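Local coordinates for protein tartrate dehydrogenase/decarboxylase (Pseudomonas putida, PDB 3FLK) that oxidises (+)-tartrate to oxaloglycolate with NAD, converts meso-tartrate to D-glycerate and oxidatively decarboxylates D-malate to pyruvate, using magnesium or manganese, at residues E19-G24 / I299-S304; R108-F113 / G126-V131; R182-V187 / R237-V242. The protein carries 1 engineered substitution. All blocks are in the same frame, centred on the assembly; numbering follows the deposited sequence.

Interaction 1 of 3, residues E19-G24 / I299-S304. With SO4 (sulfate ion), chain J.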
loop_
_atom_site.group_PDB
_atom_site.type_symbol
_atom_site.label_atom_id
_atom_site.label_comp_id
_atom_site.label_asym_id
_atom_site.label_seq_id
_atom_site.Cartn_x
_atom_site.Cartn_y
_atom_site.Cartn_z
ATOM N N GLU A 19 -4.678 -24.324 -13.258
ATOM C CA GLU A 19 -5.903 -24.082 -14.020
ATOM C C GLU A 19 -5.699 -23.084 -15.160
ATOM O O GLU A 19 -6.200 -23.290 -16.268
ATOM C CB GLU A 19 -7.035 -23.610 -13.098
ATOM C CG GLU A 19 -7.494 -24.651 -12.078
ATOM C CD GLU A 19 -8.563 -24.130 -11.124
ATOM O OE1 GLU A 19 -8.754 -22.896 -11.038
ATOM O OE2 GLU A 19 -9.219 -24.958 -10.457
ATOM N N VAL A 20 -4.964 -22.005 -14.898
ATOM C CA VAL A 20 -4.836 -20.929 -15.888
ATOM C C VAL A 20 -3.763 -21.177 -16.959
ATOM O O VAL A 20 -3.924 -20.745 -18.100
ATOM C CB VAL A 20 -4.675 -19.518 -15.239
ATOM C CG1 VAL A 20 -5.877 -19.195 -14.348
ATOM C CG2 VAL A 20 -3.363 -19.398 -14.454
ATOM N N LEU A 21 -2.685 -21.873 -16.595
ATOM C CA LEU A 21 -1.579 -22.111 -17.533
ATOM C C LEU A 21 -1.996 -22.795 -18.845
ATOM O O LEU A 21 -1.623 -22.318 -19.918
ATOM C CB LEU A 21 -0.408 -22.866 -16.882
ATOM C CG LEU A 21 0.785 -23.099 -17.822
ATOM C CD1 LEU A 21 1.621 -21.841 -17.956
ATOM C CD2 LEU A 21 1.648 -24.259 -17.366
ATOM N N PRO A 22 -2.756 -23.912 -18.770
ATOM C CA PRO A 22 -3.198 -24.558 -20.013
ATOM C C PRO A 22 -4.021 -23.639 -20.919
ATOM O O PRO A 22 -3.998 -23.805 -22.138
ATOM C CB PRO A 22 -4.054 -25.728 -19.514
ATOM C CG PRO A 22 -3.541 -26.008 -18.144
ATOM C CD PRO A 22 -3.225 -24.656 -17.587
ATOM N N GLU A 23 -4.726 -22.673 -20.333
ATOM C CA GLU A 23 -5.473 -21.691 -21.120
ATOM C C GLU A 23 -4.542 -20.697 -21.814
ATOM O O GLU A 23 -4.787 -20.300 -22.954
ATOM C CB GLU A 23 -6.522 -20.962 -20.268
ATOM C CG GLU A 23 -7.572 -21.881 -19.620
ATOM C CD GLU A 23 -8.158 -22.908 -20.583
ATOM O OE1 GLU A 23 -8.302 -24.083 -20.181
ATOM O OE2 GLU A 23 -8.465 -22.552 -21.741
ATOM N N GLY A 24 -3.475 -20.301 -21.122
ATOM C CA GLY A 24 -2.430 -19.469 -21.717
ATOM C C GLY A 24 -1.770 -20.156 -22.903
ATOM O O GLY A 24 -1.623 -19.559 -23.970
ATOM N N ILE A 299 -7.254 -14.553 -17.929
ATOM C CA ILE A 299 -6.793 -13.435 -18.764
ATOM C C ILE A 299 -5.384 -12.954 -18.384
ATOM O O ILE A 299 -4.572 -12.662 -19.265
ATOM C CB ILE A 299 -7.813 -12.258 -18.818
ATOM C CG1 ILE A 299 -9.087 -12.696 -19.557
ATOM C CG2 ILE A 299 -7.196 -11.033 -19.509
ATOM C CD1 ILE A 299 -10.228 -11.688 -19.520
ATOM N N ALA A 300 -5.096 -12.900 -17.085
ATOM C CA ALA A 300 -3.768 -12.508 -16.601
ATOM C C ALA A 300 -2.676 -13.405 -17.178
ATOM O O ALA A 300 -1.654 -12.916 -17.665
ATOM C CB ALA A 300 -3.725 -12.517 -15.078
HETATM N N MSE A 301 -2.912 -14.715 -17.128
HETATM C CA MSE A 301 -2.011 -15.712 -17.701
HETATM C C MSE A 301 -1.841 -15.512 -19.210
HETATM O O MSE A 301 -0.720 -15.538 -19.718
HETATM C CB MSE A 301 -2.539 -17.121 -17.414
HETATM C CG MSE A 301 -1.582 -18.252 -17.762
HETATM SE SE MSE A 301 -0.176 -18.470 -16.425
HETATM C CE MSE A 301 1.272 -17.544 -17.324
ATOM N N ILE A 302 -2.957 -15.303 -19.907
ATOM C CA ILE A 302 -2.964 -15.153 -21.367
ATOM C C ILE A 302 -2.242 -13.874 -21.810
ATOM O O ILE A 302 -1.402 -13.909 -22.708
ATOM C CB ILE A 302 -4.410 -15.218 -21.935
ATOM C CG1 ILE A 302 -4.979 -16.633 -21.757
ATOM C CG2 ILE A 302 -4.438 -14.827 -23.415
ATOM C CD1 ILE A 302 -6.501 -16.703 -21.707
ATOM N N TRP A 303 -2.572 -12.758 -21.166
ATOM C CA TRP A 303 -1.921 -11.473 -21.427
ATOM C C TRP A 303 -0.408 -11.569 -21.174
ATOM O O TRP A 303 0.383 -11.052 -21.962
ATOM C CB TRP A 303 -2.564 -10.380 -20.566
ATOM C CG TRP A 303 -2.198 -8.947 -20.907
ATOM C CD1 TRP A 303 -1.190 -8.511 -21.729
ATOM C CD2 TRP A 303 -2.823 -7.769 -20.387
ATOM N NE1 TRP A 303 -1.166 -7.137 -21.765
ATOM C CE2 TRP A 303 -2.154 -6.656 -20.947
ATOM C CE3 TRP A 303 -3.886 -7.542 -19.502
ATOM C CZ2 TRP A 303 -2.515 -5.337 -20.648
ATOM C CZ3 TRP A 303 -4.244 -6.232 -19.206
ATOM C CH2 TRP A 303 -3.559 -5.146 -19.780
ATOM N N SER A 304 -0.014 -12.245 -20.094
ATOM C CA SER A 304 1.407 -12.528 -19.822
ATOM C C SER A 304 2.082 -13.234 -20.995
ATOM O O SER A 304 3.243 -12.961 -21.306
ATOM C CB SER A 304 1.573 -13.379 -18.561
ATOM O OG SER A 304 1.222 -12.645 -17.407
HETATM S S SO4 J . 0.217 -4.284 -23.807
HETATM O O1 SO4 J . 0.428 -3.679 -22.495
HETATM O O2 SO4 J . 1.245 -3.814 -24.731
HETATM O O3 SO4 J . 0.293 -5.737 -23.705
HETATM O O4 SO4 J . -1.098 -3.891 -24.311
#
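Met301, present as selenomethionine, carries the largest share of this helix-helix contact by lying over the turn formed by Val20, Leu21 and Gly24. Its CG is anti to the backbone N (chi1 -171°), which sends the chain toward helix 17-35, and bends at the next two torsions then fold the selenium along that helix. The apolar contacts follow from this course. Met301 CB rests against Val20 CG2 at 3.8 Å, while SE continues past the same methyl and reaches Leu21 CD1 at 4.1 Å. Met301 CG sits 3.4 Å from Val20 O, a carbonyl that already accepts the backbone N-H of Gly24 within its own helix. At Gly24 the missing side chain matters, since a CB there would probably crowd Met301 CG. Beside it, Ile302 lays CG1 3.8 Å from Gly24 CA, at the point of nearest backbone approach.

The two segments cross at -41° with their axes 8.1 Å apart, packing the N-terminal helix of this isocitrate/isopropylmalate dehydrogenase fold against helix 299-313, 275 residues later in the chain. Helix 349-361 covers the flank, touching both Glu23 and Ile302.

No hydrogen bond joins the two segments, and the polar links lead outward. Met301 O accepts from Tyr74 OH, and Glu23 OE2 pairs with Arg26. Trp303 turns from the interface and gives its indole N-H to a sulfate, probably from the crystallisation liquor, with NE1 2.8 Å from O3. That oxygen lies near the ring plane at the indole edge, and the bond is fairly straight, 162° at the hydrogen; His323 NE2 bonds the same ion.

Interaction 2 of 3, residues R108-F113 / G126-V131. With OXL (oxalate ion), chain G; SO4 (sulfate ion), chain J.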
loop_
_atom_site.group_PDB
_atom_site.type_symbol
_atom_site.label_atom_id
_atom_site.label_comp_id
_atom_site.label_asym_id
_atom_site.label_seq_id
_atom_site.Cartn_x
_atom_site.Cartn_y
_atom_site.Cartn_z
ATOM N N ARG A 108 4.419 -4.364 -15.055
ATOM C CA ARG A 108 3.041 -4.742 -14.750
ATOM C C ARG A 108 2.051 -3.658 -15.205
ATOM O O ARG A 108 1.819 -2.683 -14.483
ATOM C CB ARG A 108 2.896 -5.043 -13.247
ATOM C CG ARG A 108 3.697 -6.258 -12.789
ATOM C CD ARG A 108 3.714 -6.437 -11.273
ATOM N NE ARG A 108 4.229 -7.755 -10.903
ATOM C CZ ARG A 108 4.030 -8.349 -9.726
ATOM N NH1 ARG A 108 3.323 -7.752 -8.776
ATOM N NH2 ARG A 108 4.539 -9.553 -9.502
ATOM N N PRO A 109 1.474 -3.819 -16.417
ATOM C CA PRO A 109 0.505 -2.839 -16.924
ATOM C C PRO A 109 -0.845 -2.877 -16.208
ATOM O O PRO A 109 -1.312 -3.945 -15.799
ATOM C CB PRO A 109 0.341 -3.227 -18.398
ATOM C CG PRO A 109 0.697 -4.669 -18.455
ATOM C CD PRO A 109 1.720 -4.908 -17.380
ATOM N N VAL A 110 -1.451 -1.703 -16.062
ATOM C CA VAL A 110 -2.757 -1.553 -15.433
ATOM C C VAL A 110 -3.676 -0.848 -16.428
ATOM O O VAL A 110 -3.352 0.236 -16.916
ATOM C CB VAL A 110 -2.665 -0.750 -14.108
ATOM C CG1 VAL A 110 -4.037 -0.552 -13.494
ATOM C CG2 VAL A 110 -1.734 -1.441 -13.114
ATOM N N ARG A 111 -4.817 -1.464 -16.729
ATOM C CA ARG A 111 -5.721 -0.943 -17.752
ATOM C C ARG A 111 -7.182 -1.277 -17.471
ATOM O O ARG A 111 -7.514 -2.413 -17.129
ATOM C CB ARG A 111 -5.323 -1.492 -19.125
ATOM C CG ARG A 111 -6.003 -0.826 -20.323
ATOM C CD ARG A 111 -5.317 -1.240 -21.617
ATOM N NE ARG A 111 -3.868 -1.070 -21.518
ATOM C CZ ARG A 111 -2.967 -1.818 -22.148
ATOM N NH1 ARG A 111 -3.348 -2.810 -22.940
ATOM N NH2 ARG A 111 -1.675 -1.577 -21.973
ATOM N N LEU A 112 -8.046 -0.276 -17.619
ATOM C CA LEU A 112 -9.490 -0.491 -17.587
ATOM C C LEU A 112 -10.002 -0.696 -19.011
ATOM O O LEU A 112 -9.886 0.196 -19.857
ATOM C CB LEU A 112 -10.203 0.688 -16.912
ATOM C CG LEU A 112 -11.735 0.776 -16.933
ATOM C CD1 LEU A 112 -12.394 -0.318 -16.091
ATOM C CD2 LEU A 112 -12.177 2.149 -16.457
ATOM N N PHE A 113 -10.549 -1.882 -19.267
ATOM C CA PHE A 113 -11.106 -2.222 -20.576
ATOM C C PHE A 113 -12.588 -1.844 -20.661
ATOM O O PHE A 113 -13.280 -1.834 -19.641
ATOM C CB PHE A 113 -10.940 -3.720 -20.859
ATOM C CG PHE A 113 -9.513 -4.155 -21.045
ATOM C CD1 PHE A 113 -8.889 -4.033 -22.284
ATOM C CD2 PHE A 113 -8.795 -4.703 -19.988
ATOM C CE1 PHE A 113 -7.567 -4.441 -22.464
ATOM C CE2 PHE A 113 -7.471 -5.114 -20.158
ATOM C CZ PHE A 113 -6.859 -4.984 -21.399
ATOM N N GLY A 126 -9.901 5.034 -20.346
ATOM C CA GLY A 126 -8.892 6.057 -20.597
ATOM C C GLY A 126 -8.336 6.634 -19.308
ATOM O O GLY A 126 -7.178 7.053 -19.261
ATOM N N ASP A 127 -9.165 6.649 -18.264
ATOM C CA ASP A 127 -8.768 7.155 -16.945
ATOM C C ASP A 127 -7.772 6.245 -16.226
ATOM O O ASP A 127 -6.997 6.710 -15.393
ATOM C CB ASP A 127 -9.996 7.380 -16.054
ATOM C CG ASP A 127 -10.860 8.550 -16.514
ATOM O OD1 ASP A 127 -10.519 9.204 -17.527
ATOM O OD2 ASP A 127 -11.887 8.818 -15.853
ATOM N N ILE A 128 -7.808 4.951 -16.528
ATOM C CA ILE A 128 -6.881 4.001 -15.912
ATOM C C ILE A 128 -6.068 3.294 -16.994
ATOM O O ILE A 128 -6.510 2.300 -17.570
ATOM C CB ILE A 128 -7.603 2.978 -14.985
ATOM C CG1 ILE A 128 -8.506 3.696 -13.972
ATOM C CG2 ILE A 128 -6.583 2.097 -14.259
ATOM C CD1 ILE A 128 -9.473 2.783 -13.218
ATOM N N ASP A 129 -4.887 3.837 -17.279
ATOM C CA ASP A 129 -3.987 3.271 -18.278
ATOM C C ASP A 129 -2.550 3.654 -17.945
ATOM O O ASP A 129 -2.044 4.687 -18.393
ATOM C CB ASP A 129 -4.366 3.745 -19.688
ATOM C CG ASP A 129 -3.860 2.811 -20.786
ATOM O OD1 ASP A 129 -2.969 1.970 -20.527
ATOM O OD2 ASP A 129 -4.365 2.923 -21.927
ATOM N N PHE A 130 -1.901 2.821 -17.137
ATOM C CA PHE A 130 -0.517 3.071 -16.748
ATOM C C PHE A 130 0.293 1.787 -16.580
ATOM O O PHE A 130 -0.246 0.681 -16.686
ATOM C CB PHE A 130 -0.436 3.982 -15.505
ATOM C CG PHE A 130 -1.097 3.420 -14.273
ATOM C CD1 PHE A 130 -0.390 2.598 -13.399
ATOM C CD2 PHE A 130 -2.415 3.747 -13.965
ATOM C CE1 PHE A 130 -0.991 2.090 -12.252
ATOM C CE2 PHE A 130 -3.030 3.247 -12.818
ATOM C CZ PHE A 130 -2.314 2.414 -11.959
ATOM N N VAL A 131 1.591 1.945 -16.340
ATOM C CA VAL A 131 2.484 0.809 -16.169
ATOM C C VAL A 131 3.322 0.957 -14.895
ATOM O O VAL A 131 3.933 2.003 -14.649
ATOM C CB VAL A 131 3.363 0.565 -17.438
ATOM C CG1 VAL A 131 4.188 1.799 -17.799
ATOM C CG2 VAL A 131 4.258 -0.661 -17.273
HETATM C C1 OXL G . 4.092 -11.001 -4.756
HETATM C C2 OXL G . 4.349 -10.504 -6.110
HETATM O O1 OXL G . 2.996 -10.723 -4.210
HETATM O O2 OXL G . 5.443 -10.753 -6.663
HETATM O O3 OXL G . 4.970 -11.675 -4.171
HETATM O O4 OXL G . 3.459 -9.830 -6.680
HETATM S S SO4 J . 0.217 -4.284 -23.807
HETATM O O1 SO4 J . 0.428 -3.679 -22.495
HETATM O O2 SO4 J . 1.245 -3.814 -24.731
HETATM O O3 SO4 J . 0.293 -5.737 -23.705
HETATM O O4 SO4 J . -1.098 -3.891 -24.311
HETATM O O HOH W 1 -1.124 0.149 -19.410
HETATM O O HOH W 2 -8.511 2.756 -19.552
#
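Val110 and Phe130 form the hydrogen-bonded pair of an antiparallel ladder that joins strands 105-111 and 129-135 in the central sheet of the fold. Val110 N reaches Phe130 O at 2.7 Å, and Phe130 N returns a bond to Val110 O. Past the strand ends, Leu112 N continues the ladder to Ile128 O, and a water bridges Leu112 O, Ile128 O and Gly126 N.

Among the apolar contacts, Phe130 takes the crowded position between its backbone N and carbonyl carbon (chi1 61°), which turns one ring face under Val110. Val110 CB stands 3.9 Å from the ring centroid in a CH-pi contact, and CG1 also meets Ile128 CG2 at 3.8 Å.

On the other face, with Pro109 and Val131, Arg111 and Asp129 run side by side as a salt bridge whose NE to OD1 bond is weak (3.3 Å), guanidinium and carboxylate planes 53° apart. A sulfate, probably from the crystallisation liquor, lies at the guanidinium edge, Arg111 NH1 2.8 Å from its O4. An alanine at Arg111 is likely to leave Asp129 without its mate and the sulfate without its guanidinium partner.

Arg108 extends from the same strand into the active site, where Ser252 OG bonds NH1 and where Arg98, Arg134 and, from the second subunit, Lys192 share the anion. Oxalate lies at the guanidinium edge, its O4 3.0 Å from both Arg108 NH1 and Arg108 NH2.

Interaction 3 of 3, residues R182-V187 / R237-V242. With SO4 (sulfate ion), chain M; SO4 (sulfate ion), chain K.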
loop_
_atom_site.group_PDB
_atom_site.type_symbol
_atom_site.label_atom_id
_atom_site.label_comp_id
_atom_site.label_asym_id
_atom_site.label_seq_id
_atom_site.Cartn_x
_atom_site.Cartn_y
_atom_site.Cartn_z
ATOM N N ARG A 182 6.930 6.784 -24.558
ATOM C CA ARG A 182 5.478 6.919 -24.439
ATOM C C ARG A 182 4.999 8.332 -24.762
ATOM O O ARG A 182 5.795 9.272 -24.778
ATOM C CB ARG A 182 5.008 6.467 -23.052
ATOM C CG ARG A 182 5.100 4.954 -22.851
ATOM C CD ARG A 182 4.864 4.537 -21.403
ATOM N NE ARG A 182 3.461 4.652 -21.000
ATOM C CZ ARG A 182 2.551 3.687 -21.130
ATOM N NH1 ARG A 182 2.878 2.515 -21.664
ATOM N NH2 ARG A 182 1.305 3.898 -20.727
ATOM N N GLU A 183 3.701 8.468 -25.027
ATOM C CA GLU A 183 3.105 9.741 -25.443
ATOM C C GLU A 183 3.100 10.808 -24.341
ATOM O O GLU A 183 3.303 11.992 -24.621
ATOM C CB GLU A 183 1.683 9.517 -25.973
ATOM C CG GLU A 183 1.190 10.574 -26.970
ATOM C CD GLU A 183 1.751 10.391 -28.382
ATOM O OE1 GLU A 183 2.000 9.235 -28.795
ATOM O OE2 GLU A 183 1.934 11.411 -29.086
ATOM N N ARG A 184 2.875 10.392 -23.095
ATOM C CA ARG A 184 2.757 11.346 -21.986
ATOM C C ARG A 184 4.099 11.780 -21.377
ATOM O O ARG A 184 4.185 12.846 -20.765
ATOM C CB ARG A 184 1.793 10.830 -20.912
ATOM C CG ARG A 184 0.338 10.827 -21.362
ATOM C CD ARG A 184 -0.578 10.211 -20.319
ATOM N NE ARG A 184 -0.954 11.172 -19.283
ATOM C CZ ARG A 184 -1.563 10.854 -18.143
ATOM N NH1 ARG A 184 -1.869 9.591 -17.869
ATOM N NH2 ARG A 184 -1.861 11.805 -17.267
ATOM N N LYS A 185 5.131 10.955 -21.558
ATOM C CA LYS A 185 6.485 11.224 -21.047
ATOM C C LYS A 185 6.466 11.681 -19.585
ATOM O O LYS A 185 6.890 12.794 -19.257
ATOM C CB LYS A 185 7.228 12.227 -21.945
ATOM C CG LYS A 185 7.243 11.830 -23.415
ATOM C CD LYS A 185 8.283 12.590 -24.217
ATOM C CE LYS A 185 8.017 12.466 -25.716
ATOM N NZ LYS A 185 7.894 11.050 -26.176
ATOM N N HIS A 186 5.964 10.808 -18.715
ATOM C CA HIS A 186 5.778 11.143 -17.307
ATOM C C HIS A 186 6.105 9.961 -16.393
ATOM O O HIS A 186 5.604 8.852 -16.598
ATOM C CB HIS A 186 4.348 11.653 -17.077
ATOM C CG HIS A 186 3.984 11.838 -15.636
ATOM N ND1 HIS A 186 4.758 12.567 -14.759
ATOM C CD2 HIS A 186 2.916 11.406 -14.925
ATOM C CE1 HIS A 186 4.189 12.567 -13.567
ATOM N NE2 HIS A 186 3.070 11.868 -13.641
ATOM N N VAL A 187 6.958 10.211 -15.398
ATOM C CA VAL A 187 7.348 9.199 -14.411
ATOM C C VAL A 187 6.923 9.632 -13.010
ATOM O O VAL A 187 7.234 10.744 -12.578
ATOM C CB VAL A 187 8.884 8.935 -14.414
ATOM C CG1 VAL A 187 9.301 8.059 -13.231
ATOM C CG2 VAL A 187 9.324 8.291 -15.704
ATOM N N ARG A 237 -3.806 10.599 -13.609
ATOM C CA ARG A 237 -2.537 11.321 -13.514
ATOM C C ARG A 237 -1.311 10.463 -13.827
ATOM O O ARG A 237 -0.223 10.995 -14.057
ATOM C CB ARG A 237 -2.382 11.935 -12.119
ATOM C CG ARG A 237 -3.363 13.060 -11.795
ATOM C CD ARG A 237 -2.932 14.388 -12.413
ATOM N NE ARG A 237 -3.762 15.496 -11.939
ATOM C CZ ARG A 237 -4.829 15.969 -12.577
ATOM N NH1 ARG A 237 -5.214 15.440 -13.732
ATOM N NH2 ARG A 237 -5.512 16.978 -12.056
ATOM N N PHE A 238 -1.480 9.144 -13.835
ATOM C CA PHE A 238 -0.335 8.240 -13.918
ATOM C C PHE A 238 -0.109 7.661 -15.307
ATOM O O PHE A 238 -1.063 7.378 -16.038
ATOM C CB PHE A 238 -0.454 7.131 -12.864
ATOM C CG PHE A 238 -0.654 7.657 -11.472
ATOM C CD1 PHE A 238 0.401 8.246 -10.780
ATOM C CD2 PHE A 238 -1.905 7.596 -10.866
ATOM C CE1 PHE A 238 0.218 8.755 -9.502
ATOM C CE2 PHE A 238 -2.100 8.100 -9.583
ATOM C CZ PHE A 238 -1.035 8.681 -8.901
ATOM N N ASP A 239 1.164 7.505 -15.662
ATOM C CA ASP A 239 1.554 6.826 -16.895
ATOM C C ASP A 239 2.615 5.764 -16.628
ATOM O O ASP A 239 2.388 4.581 -16.882
ATOM C CB ASP A 239 2.047 7.820 -17.948
ATOM C CG ASP A 239 2.127 7.198 -19.333
ATOM O OD1 ASP A 239 1.072 6.791 -19.869
ATOM O OD2 ASP A 239 3.242 7.104 -19.883
ATOM N N VAL A 240 3.779 6.191 -16.143
ATOM C CA VAL A 240 4.820 5.260 -15.703
ATOM C C VAL A 240 5.035 5.459 -14.205
ATOM O O VAL A 240 5.322 6.572 -13.758
ATOM C CB VAL A 240 6.154 5.459 -16.470
ATOM C CG1 VAL A 240 7.251 4.551 -15.917
ATOM C CG2 VAL A 240 5.966 5.201 -17.960
ATOM N N VAL A 241 4.864 4.385 -13.440
ATOM C CA VAL A 241 5.081 4.419 -11.994
ATOM C C VAL A 241 6.251 3.503 -11.642
ATOM O O VAL A 241 6.189 2.289 -11.853
ATOM C CB VAL A 241 3.806 4.022 -11.197
ATOM C CG1 VAL A 241 4.035 4.174 -9.694
ATOM C CG2 VAL A 241 2.610 4.867 -11.630
ATOM N N VAL A 242 7.324 4.096 -11.126
ATOM C CA VAL A 242 8.517 3.345 -10.748
ATOM C C VAL A 242 8.581 3.200 -9.224
ATOM O O VAL A 242 8.315 4.153 -8.485
ATOM C CB VAL A 242 9.820 3.963 -11.358
ATOM C CG1 VAL A 242 10.098 5.369 -10.813
ATOM C CG2 VAL A 242 11.024 3.034 -11.160
HETATM S S SO4 M . 1.834 5.193 -25.339
HETATM O O1 SO4 M . 1.695 5.674 -23.968
HETATM O O2 SO4 M . 2.520 3.904 -25.334
HETATM O O3 SO4 M . 0.509 5.043 -25.936
HETATM O O4 SO4 M . 2.607 6.152 -26.122
HETATM S S SO4 K . -3.451 17.943 -8.894
HETATM O O1 SO4 K . -4.887 18.211 -8.898
HETATM O O2 SO4 K . -2.954 17.979 -7.522
HETATM O O3 SO4 K . -3.193 16.624 -9.467
HETATM O O4 SO4 K . -2.765 18.958 -9.687
HETATM O O HOH W 3 1.377 7.814 -22.481
HETATM O O HOH W 4 -1.666 7.178 -19.309
HETATM O O HOH W 5 5.353 8.322 -19.506
#
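Arg182 bends at its third side-chain torsion (chi3 73°), which swings NE and NH2 round to Asp239; Asp239 in turn holds CG anti to its backbone N (chi1 -166°) and comes to meet them from the opposite direction. The result is a side-on, two-nitrogen salt bridge: Arg182 NE to Asp239 OD2 is 2.7 Å and Arg182 NH2 to Asp239 OD1 is 3.0 Å. Both oxygens lie close to the guanidinium plane, yet each is approached from above the carboxylate plane, the two planes standing 44° apart. A sulfate, probably from the crystallisation liquor, places O1 over one face of the guanidinium, 3.6 Å from Arg182 CZ.

Waters tie the carboxylate to the 182-187 backbone: one links OD1 to Arg184 N and the sulfate, another accepts from His186 N and lies very close to OD2. Arg184 crosses beside Asp239, its NH2 bonded to Glu236 O.

Further along, strands 186-191 and 240-243 pair in parallel. Val240 N donates to His186 O at 3.3 Å, and Val187 CG1 packs on Val242 CG1 at 3.7 Å, with helix 165-181 covering these valines. The chain between them runs through helix 199-211, strand 218-223 and helix 224-233, and strand 240-243 lies on the side of strand 186-191 away from strand 218-223.

With arginine nitrogens and water at the carboxylate, the negative charge of buried Asp239 is probably well compensated, which would favour the ionised form.

How the interactions relate
Interactions 2 and 3 share the central mixed sheet, where strands 129-135 and 240-243 are neighbours; their centres lie 11 Å apart. Val131 N to Asp239 O and Val131 O to Val241 N, each 2.8 Å, probably hydrogen-bond the two contacts into one continuous sheet, so antiparallel and parallel pairing meet there. Interaction 1 is a helix pair, about 19 Å from interaction 2 and 27 Å from interaction 3 between centres. Its helix 299-313 reaches interaction 2 through Trp303, which packs on Pro109, Arg111 and Phe113, and both bind one sulfate. Along the chain, interactions 2 and 3 follow in series inside the long loop closed by interaction 1, whose two helices bracket them in sequence.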